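Local coordinates for NO-binding heme-dependent sensor protein (Shewanella oneidensis, PDB 4U9B), which binds heme and probably senses nitric oxide as an H-NOX gas sensor, here in its ferrous NO-bound state, and also carries a zinc ion, at residues L145-A150 against I157-D162; Q121-P124 against I128-R131. One frame throughout, in Å; residues are numbered along the deposited sequence.

Contact 1: residues L145-A150 against I157-D162; sequences LLFGAA and IQISHD. With ZN (zinc ion), chain D; HEM (protoporphyrin IX containing Fe), chain B.
Ile157, near the start of strand 156-163, lays its CG1-CD1 branch against Phe147 and Ala150 of helix 139-152. With chi1 at 64°, CG1 lies between the backbone N and the carbonyl carbon, which turns that branch toward the helix: CG1 sits 3.7 Å from Phe147 CD1, meeting the ring obliquely, and 3.8 Å from Ala150 CB. Two residues on, Ile159 sends CD1 over one face of the Phe147 ring, 4.0 Å from its centroid and 27° off the normal, a CH-pi contact. The same methyl reaches Leu146 CB at 3.9 Å, the two side chains crossing at about a right angle. With an alanine at Phe147, the Ile159 methyl would probably lose its ring face and a gap open beside Ile157. His161 binds the zinc ion through NE2 at 2.1 Å, while its ND1 is hydrogen-bonded to Glu143, earlier on helix 139-152. From the helix, Leu145 CD1 lies 3.5 Å from heme C1B and Leu146 CD2 the same distance from the vinyl atom CBB. The helix thus packs on both strand 156-163 of the H-NOX sheet and the heme, with the zinc site of Cys139, His161, Cys164 and Cys172 at its N-terminal end.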
ATOM      1  N   LEU A 145       3.283  -1.491  -3.537  1.00 22.11           N
ATOM      2  CA  LEU A 145       3.245  -0.077  -3.910  1.00 21.03           C
ATOM      3  C   LEU A 145       4.521   0.366  -4.621  1.00 21.11           C
ATOM      4  O   LEU A 145       4.477   1.191  -5.535  1.00 22.23           O
ATOM      5  CB  LEU A 145       3.017   0.788  -2.671  1.00 19.68           C
ATOM      6  CG  LEU A 145       1.560   0.871  -2.213  1.00 19.47           C
ATOM      7  CD1 LEU A 145       1.468   1.260  -0.752  1.00 19.86           C
ATOM      8  CD2 LEU A 145       0.804   1.858  -3.082  1.00 20.70           C
ATOM      9  N   LEU A 146       5.656  -0.177  -4.195  1.00 20.20           N
ATOM     10  CA  LEU A 146       6.929   0.146  -4.825  1.00 21.40           C
ATOM     11  C   LEU A 146       6.953  -0.356  -6.262  1.00 22.22           C
ATOM     12  O   LEU A 146       7.414   0.345  -7.162  1.00 22.14           O
ATOM     13  CB  LEU A 146       8.089  -0.450  -4.027  1.00 18.56           C
ATOM     14  CG  LEU A 146       8.393   0.265  -2.708  1.00 20.02           C
ATOM     15  CD1 LEU A 146       9.201  -0.631  -1.785  1.00 20.67           C
ATOM     16  CD2 LEU A 146       9.141   1.568  -2.971  1.00 21.44           C
ATOM     17  N   PHE A 147       6.448  -1.565  -6.479  1.00 24.43           N
ATOM     18  CA  PHE A 147       6.360  -2.109  -7.828  1.00 24.94           C
ATOM     19  C   PHE A 147       5.384  -1.285  -8.662  1.00 24.09           C
ATOM     20  O   PHE A 147       5.601  -1.066  -9.854  1.00 26.35           O
ATOM     21  CB  PHE A 147       5.930  -3.577  -7.796  1.00 23.89           C
ATOM     22  CG  PHE A 147       7.042  -4.530  -7.466  1.00 24.83           C
ATOM     23  CD1 PHE A 147       8.071  -4.753  -8.369  1.00 25.00           C
ATOM     24  CD2 PHE A 147       7.054  -5.217  -6.264  1.00 26.84           C
ATOM     25  CE1 PHE A 147       9.095  -5.632  -8.072  1.00 26.86           C
ATOM     26  CE2 PHE A 147       8.077  -6.102  -5.965  1.00 28.00           C
ATOM     27  CZ  PHE A 147       9.097  -6.307  -6.871  1.00 27.46           C
ATOM     28  N   GLY A 148       4.307  -0.831  -8.029  1.00 24.78           N
ATOM     29  CA  GLY A 148       3.340   0.018  -8.698  1.00 26.46           C
ATOM     30  C   GLY A 148       3.972   1.328  -9.126  1.00 27.47           C
ATOM     31  O   GLY A 148       3.754   1.801 -10.242  1.00 27.95           O
ATOM     32  N   ALA A 149       4.759   1.913  -8.230  1.00 24.94           N
ATOM     33  CA  ALA A 149       5.454   3.163  -8.515  1.00 23.85           C
ATOM     34  C   ALA A 149       6.482   2.958  -9.620  1.00 25.46           C
ATOM     35  O   ALA A 149       6.698   3.837 -10.447  1.00 28.87           O
ATOM     36  CB  ALA A 149       6.124   3.695  -7.260  1.00 24.29           C
ATOM     37  N   ALA A 150       7.113   1.789  -9.624  1.00 26.08           N
ATOM     38  CA  ALA A 150       8.090   1.458 -10.652  1.00 28.75           C
ATOM     39  C   ALA A 150       7.420   1.405 -12.026  1.00 32.16           C
ATOM     40  O   ALA A 150       7.920   1.985 -12.992  1.00 31.37           O
ATOM     41  CB  ALA A 150       8.765   0.141 -10.328  1.00 25.73           C
ATOM     42  N   ILE A 157      12.470  -2.900 -11.530  1.00 33.74           N
ATOM     43  CA  ILE A 157      13.129  -3.037 -10.234  1.00 30.44           C
ATOM     44  C   ILE A 157      13.117  -4.474  -9.724  1.00 31.66           C
ATOM     45  O   ILE A 157      12.348  -5.314 -10.193  1.00 32.60           O
ATOM     46  CB  ILE A 157      12.476  -2.130  -9.160  1.00 28.29           C
ATOM     47  CG1 ILE A 157      11.020  -2.539  -8.892  1.00 25.61           C
ATOM     48  CG2 ILE A 157      12.541  -0.673  -9.591  1.00 28.11           C
ATOM     49  CD1 ILE A 157      10.444  -1.942  -7.620  1.00 26.42           C
ATOM     50  N   GLN A 158      13.995  -4.733  -8.761  1.00 31.85           N
ATOM     51  CA  GLN A 158      14.009  -5.978  -8.008  1.00 31.30           C
ATOM     52  C   GLN A 158      14.032  -5.591  -6.533  1.00 29.01           C
ATOM     53  O   GLN A 158      14.661  -4.596  -6.171  1.00 29.38           O
ATOM     54  CB  GLN A 158      15.225  -6.833  -8.378  1.00 35.81           C
ATOM     55  CG  GLN A 158      14.922  -8.301  -8.601  1.00 45.80           C
ATOM     56  CD  GLN A 158      16.117  -9.058  -9.154  1.00 50.82           C
ATOM     57  OE1 GLN A 158      17.262  -8.624  -9.014  1.00 52.50           O
ATOM     58  NE2 GLN A 158      15.854 -10.191  -9.796  1.00 53.90           N
ATOM     59  N   ILE A 159      13.335  -6.352  -5.692  1.00 24.90           N
ATOM     60  CA  ILE A 159      13.289  -6.057  -4.262  1.00 24.10           C
ATOM     61  C   ILE A 159      13.727  -7.256  -3.433  1.00 23.82           C
ATOM     62  O   ILE A 159      13.206  -8.362  -3.587  1.00 25.68           O
ATOM     63  CB  ILE A 159      11.874  -5.619  -3.813  1.00 23.71           C
ATOM     64  CG1 ILE A 159      11.464  -4.350  -4.569  1.00 23.17           C
ATOM     65  CG2 ILE A 159      11.836  -5.379  -2.292  1.00 21.29           C
ATOM     66  CD1 ILE A 159      10.108  -3.787  -4.183  1.00 24.23           C
ATOM     67  N   SER A 160      14.700  -7.015  -2.558  1.00 24.01           N
ATOM     68  CA  SER A 160      15.101  -7.979  -1.545  1.00 25.19           C
ATOM     69  C   SER A 160      14.501  -7.552  -0.216  1.00 23.31           C
ATOM     70  O   SER A 160      14.643  -6.407   0.201  1.00 28.24           O
ATOM     71  CB  SER A 160      16.623  -8.078  -1.444  1.00 28.64           C
ATOM     72  OG  SER A 160      17.183  -8.528  -2.667  1.00 34.04           O
ATOM     73  N   HIS A 161      13.830  -8.488   0.438  1.00 21.71           N
ATOM     74  CA  HIS A 161      13.064  -8.217   1.644  1.00 21.33           C
ATOM     75  C   HIS A 161      13.518  -9.226   2.700  1.00 22.45           C
ATOM     76  O   HIS A 161      12.750 -10.088   3.125  1.00 24.30           O
ATOM     77  CB  HIS A 161      11.569  -8.325   1.317  1.00 23.31           C
ATOM     78  CG  HIS A 161      10.648  -7.905   2.421  1.00 23.15           C
ATOM     79  ND1 HIS A 161       9.331  -7.571   2.186  1.00 21.74           N
ATOM     80  CD2 HIS A 161      10.832  -7.790   3.757  1.00 24.08           C
ATOM     81  CE1 HIS A 161       8.746  -7.259   3.329  1.00 21.79           C
ATOM     82  NE2 HIS A 161       9.635  -7.386   4.298  1.00 23.26           N
ATOM     83  N   ASP A 162      14.783  -9.108   3.109  1.00 24.62           N
ATOM     84  CA  ASP A 162      15.459 -10.160   3.870  1.00 26.17           C
ATOM     85  C   ASP A 162      15.404  -9.965   5.387  1.00 24.96           C
ATOM     86  O   ASP A 162      15.790 -10.857   6.144  1.00 24.87           O
ATOM     87  CB  ASP A 162      16.919 -10.270   3.425  1.00 28.12           C
ATOM     88  CG  ASP A 162      17.060 -10.722   1.980  1.00 31.01           C
ATOM     89  OD1 ASP A 162      16.195 -11.486   1.500  1.00 31.24           O
ATOM     90  OD2 ASP A 162      18.039 -10.316   1.322  1.00 34.13           O
TER
HETATM   91 ZN    ZN D 203       8.301  -7.454   5.951  1.00 20.46          ZN
HETATM   92  CHA HEM B 201      -0.848   4.123   3.650  1.00 18.94           C
HETATM   93  CHB HEM B 201       3.458   2.906   1.807  1.00 17.84           C
HETATM   94  CHC HEM B 201       2.868   6.074  -1.785  1.00 22.34           C
HETATM   95  CHD HEM B 201      -0.782   8.059   0.717  1.00 19.74           C
HETATM   96  C1A HEM B 201       0.281   3.404   3.341  1.00 16.36           C
HETATM   97  C2A HEM B 201       0.572   2.045   3.749  1.00 17.66           C
HETATM   98  C3A HEM B 201       1.761   1.717   3.233  1.00 19.07           C
HETATM   99  C4A HEM B 201       2.262   2.848   2.486  1.00 16.69           C
HETATM  100  CMA HEM B 201       2.498   0.375   3.384  1.00 18.26           C
HETATM  101  CAA HEM B 201      -0.326   1.137   4.622  1.00 20.86           C
HETATM  102  CBA HEM B 201      -0.372   1.638   6.068  1.00 20.90           C
HETATM  103  CGA HEM B 201       0.751   1.092   6.923  1.00 20.79           C
HETATM  104  O1A HEM B 201       0.785   1.424   8.140  1.00 18.80           O
HETATM  105  O2A HEM B 201       1.616   0.329   6.417  1.00 20.05           O
HETATM  106  C1B HEM B 201       3.659   3.608   0.644  1.00 19.64           C
HETATM  107  C2B HEM B 201       4.728   3.389  -0.304  1.00 17.62           C
HETATM  108  C3B HEM B 201       4.576   4.280  -1.303  1.00 20.65           C
HETATM  109  C4B HEM B 201       3.388   5.062  -1.011  1.00 21.45           C
HETATM  110  CMB HEM B 201       5.818   2.315  -0.088  1.00 17.93           C
HETATM  111  CAB HEM B 201       5.411   4.498  -2.587  1.00 22.02           C
HETATM  112  CBB HEM B 201       6.231   3.578  -3.104  1.00 25.41           C
HETATM  113  C1C HEM B 201       1.825   6.901  -1.422  1.00 23.21           C
HETATM  114  C2C HEM B 201       1.318   8.009  -2.200  1.00 23.38           C
HETATM  115  C3C HEM B 201       0.315   8.584  -1.526  1.00 21.14           C
HETATM  116  C4C HEM B 201       0.141   7.841  -0.284  1.00 21.92           C
HETATM  117  CMC HEM B 201       1.873   8.438  -3.574  1.00 25.31           C
HETATM  118  CAC HEM B 201      -0.481   9.805  -2.057  1.00 24.26           C
HETATM  119  CBC HEM B 201      -1.304  10.535  -1.296  1.00 34.22           C
HETATM  120  C1D HEM B 201      -1.192   7.141   1.659  1.00 20.11           C
HETATM  121  C2D HEM B 201      -2.424   7.240   2.405  1.00 20.12           C
HETATM  122  C3D HEM B 201      -2.445   6.016   3.317  1.00 18.80           C
HETATM  123  C4D HEM B 201      -1.224   5.298   3.039  1.00 18.66           C
HETATM  124  CMD HEM B 201      -3.500   8.337   2.297  1.00 21.15           C
HETATM  125  CAD HEM B 201      -3.538   5.619   4.324  1.00 19.68           C
HETATM  126  CBD HEM B 201      -3.243   6.231   5.691  1.00 20.18           C
HETATM  127  CGD HEM B 201      -4.327   5.813   6.649  1.00 20.63           C
HETATM  128  O1D HEM B 201      -5.005   4.798   6.359  1.00 22.04           O
HETATM  129  O2D HEM B 201      -4.514   6.487   7.700  1.00 21.26           O
HETATM  130  NA  HEM B 201       1.332   3.862   2.563  1.00 17.74           N
HETATM  131  NB  HEM B 201       2.860   4.628   0.184  1.00 20.43           N
HETATM  132  NC  HEM B 201       1.082   6.829  -0.258  1.00 21.71           N
HETATM  133  ND  HEM B 201      -0.514   5.989   2.059  1.00 19.89           N
HETATM  134 FE   HEM B 201       1.299   5.445   1.265  1.00 20.95          FE

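Contact 2: residues Q121-P124 against I128-R131; sequences QLLP and IALR
Gln121 O accepts the shorter of two backbone hydrogen bonds, 2.8 Å from Ala129 N, with an N-H...O angle of 162°. The return bond, from Gln121 N to Ala129 O, measures 2.9 Å. Together they make Gln121 and Ala129 an antiparallel hydrogen-bonded pair near the turn of the beta hairpin formed by strands 117-122 and 128-133. Gln121 O has a second neighbour in Ile128 CA, a CA-H...O contact of 3.4 Å. The next pair, Leu122 with Ile128, is non-hydrogen-bonded, and its side chains share the face that packs on helix 91-96, Leu122 touching Met96 and Ile128 touching Thr92 and Val95. Gln121 and Ala129 project from the other face; the Gln121 chain bends at chi2 and carries its amide away from strand 128-133. Strand 117-122 is the outermost on this side, whereas 128-133 is bonded on its far side to strand 172-179, Ile128 pairing through its backbone with Ile176. Beyond the last bridge Leu123 has left the strand, yet its CD1 still reaches Ala129 CB at 4.1 Å. On the helix-facing side, CG anti to the backbone N (chi1 -178°) carries the Leu122 side chain toward Ile128, where Leu122 CD1 lies 3.9 Å from Ile128 CG1.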
ATOM      1  N   GLN A 121      17.423   5.190   2.283  1.00 29.50           N
ATOM      2  CA  GLN A 121      18.806   5.579   2.040  1.00 29.92           C
ATOM      3  C   GLN A 121      19.187   5.199   0.619  1.00 27.00           C
ATOM      4  O   GLN A 121      19.003   4.054   0.206  1.00 27.20           O
ATOM      5  CB  GLN A 121      19.753   4.909   3.042  1.00 36.03           C
ATOM      6  CG  GLN A 121      19.607   5.411   4.468  1.00 44.19           C
ATOM      7  CD  GLN A 121      19.923   6.891   4.601  1.00 50.19           C
ATOM      8  OE1 GLN A 121      20.760   7.426   3.874  1.00 53.30           O
ATOM      9  NE2 GLN A 121      19.246   7.562   5.526  1.00 51.08           N
ATOM     10  N   LEU A 122      19.699   6.170  -0.133  1.00 25.84           N
ATOM     11  CA  LEU A 122      20.268   5.899  -1.445  1.00 27.29           C
ATOM     12  C   LEU A 122      21.723   5.500  -1.257  1.00 26.50           C
ATOM     13  O   LEU A 122      22.532   6.287  -0.768  1.00 27.76           O
ATOM     14  CB  LEU A 122      20.155   7.118  -2.365  1.00 31.15           C
ATOM     15  CG  LEU A 122      20.689   6.928  -3.791  1.00 30.31           C
ATOM     16  CD1 LEU A 122      19.942   5.817  -4.517  1.00 31.46           C
ATOM     17  CD2 LEU A 122      20.605   8.224  -4.584  1.00 32.56           C
ATOM     18  N   LEU A 123      22.046   4.272  -1.641  1.00 24.66           N
ATOM     19  CA  LEU A 123      23.378   3.727  -1.425  1.00 24.97           C
ATOM     20  C   LEU A 123      24.275   4.058  -2.617  1.00 27.79           C
ATOM     21  O   LEU A 123      23.773   4.301  -3.712  1.00 28.94           O
ATOM     22  CB  LEU A 123      23.291   2.216  -1.198  1.00 23.56           C
ATOM     23  CG  LEU A 123      22.290   1.797  -0.116  1.00 25.59           C
ATOM     24  CD1 LEU A 123      22.206   0.276  -0.001  1.00 26.18           C
ATOM     25  CD2 LEU A 123      22.643   2.419   1.231  1.00 26.38           C
ATOM     26  N   PRO A 124      25.604   4.077  -2.410  1.00 29.85           N
ATOM     27  CA  PRO A 124      26.533   4.453  -3.487  1.00 30.95           C
ATOM     28  C   PRO A 124      26.469   3.547  -4.717  1.00 31.32           C
ATOM     29  O   PRO A 124      26.918   3.951  -5.790  1.00 32.57           O
ATOM     30  CB  PRO A 124      27.908   4.346  -2.819  1.00 29.01           C
ATOM     31  CG  PRO A 124      27.645   4.502  -1.369  1.00 30.11           C
ATOM     32  CD  PRO A 124      26.304   3.877  -1.129  1.00 27.92           C
ATOM     33  N   ILE A 128      18.501   1.274  -3.276  1.00 21.77           N
ATOM     34  CA  ILE A 128      17.797   2.012  -2.237  1.00 20.80           C
ATOM     35  C   ILE A 128      17.487   1.081  -1.075  1.00 21.18           C
ATOM     36  O   ILE A 128      16.878   0.035  -1.270  1.00 21.00           O
ATOM     37  CB  ILE A 128      16.483   2.625  -2.765  1.00 22.43           C
ATOM     38  CG1 ILE A 128      16.761   3.556  -3.947  1.00 25.24           C
ATOM     39  CG2 ILE A 128      15.756   3.384  -1.652  1.00 23.29           C
ATOM     40  CD1 ILE A 128      15.519   3.921  -4.744  1.00 27.80           C
ATOM     41  N   ALA A 129      17.914   1.464   0.125  1.00 21.17           N
ATOM     42  CA  ALA A 129      17.592   0.720   1.339  1.00 21.11           C
ATOM     43  C   ALA A 129      16.406   1.372   2.035  1.00 22.13           C
ATOM     44  O   ALA A 129      16.520   2.472   2.574  1.00 22.11           O
ATOM     45  CB  ALA A 129      18.789   0.667   2.268  1.00 23.86           C
ATOM     46  N   LEU A 130      15.269   0.684   2.017  1.00 19.42           N
ATOM     47  CA  LEU A 130      14.032   1.227   2.555  1.00 20.27           C
ATOM     48  C   LEU A 130      13.616   0.492   3.822  1.00 22.89           C
ATOM     49  O   LEU A 130      13.254  -0.683   3.779  1.00 22.53           O
ATOM     50  CB  LEU A 130      12.924   1.144   1.503  1.00 19.83           C
ATOM     51  CG  LEU A 130      11.732   2.083   1.701  1.00 23.42           C
ATOM     52  CD1 LEU A 130      12.160   3.546   1.627  1.00 26.69           C
ATOM     53  CD2 LEU A 130      10.663   1.799   0.665  1.00 25.81           C
ATOM     54  N   ARG A 131      13.682   1.192   4.952  1.00 21.18           N
ATOM     55  CA  ARG A 131      13.244   0.632   6.223  1.00 21.02           C
ATOM     56  C   ARG A 131      11.748   0.848   6.377  1.00 18.89           C
ATOM     57  O   ARG A 131      11.253   1.948   6.139  1.00 21.37           O
ATOM     58  CB  ARG A 131      13.993   1.269   7.393  1.00 23.84           C
ATOM     59  CG  ARG A 131      13.633   0.681   8.751  1.00 25.68           C
ATOM     60  CD  ARG A 131      14.143   1.549   9.893  1.00 32.89           C
ATOM     61  NE  ARG A 131      13.850   0.967  11.203  1.00 39.87           N
ATOM     62  CZ  ARG A 131      12.735   1.177  11.900  1.00 44.21           C
ATOM     63  NH1 ARG A 131      11.774   1.966  11.428  1.00 41.86           N
ATOM     64  NH2 ARG A 131      12.577   0.593  13.080  1.00 47.63           N
TER

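From the N terminus, the chain passes through the helices from 3-17 to 98-109 before contact 2 closes the turn between strands 117-122 and 128-133, three residues lying between its segments. Strand 128-133 then leads into helix 139-152, and contact 1 closes the next connection, six residues between its segments, part of them helix or strand, by folding strand 156-163 back along that helix. The two loops follow in series, neither enclosing nor crossing the other, with centres about 12 Å apart. They serve opposite edges of one antiparallel sheet, whose strand 172-179 lies between 128-133 and 156-163. Leu146 CD1 meets Leu130 CD2 at 3.7 Å, joining the helix of contact 1 to the inner hairpin strand of contact 2.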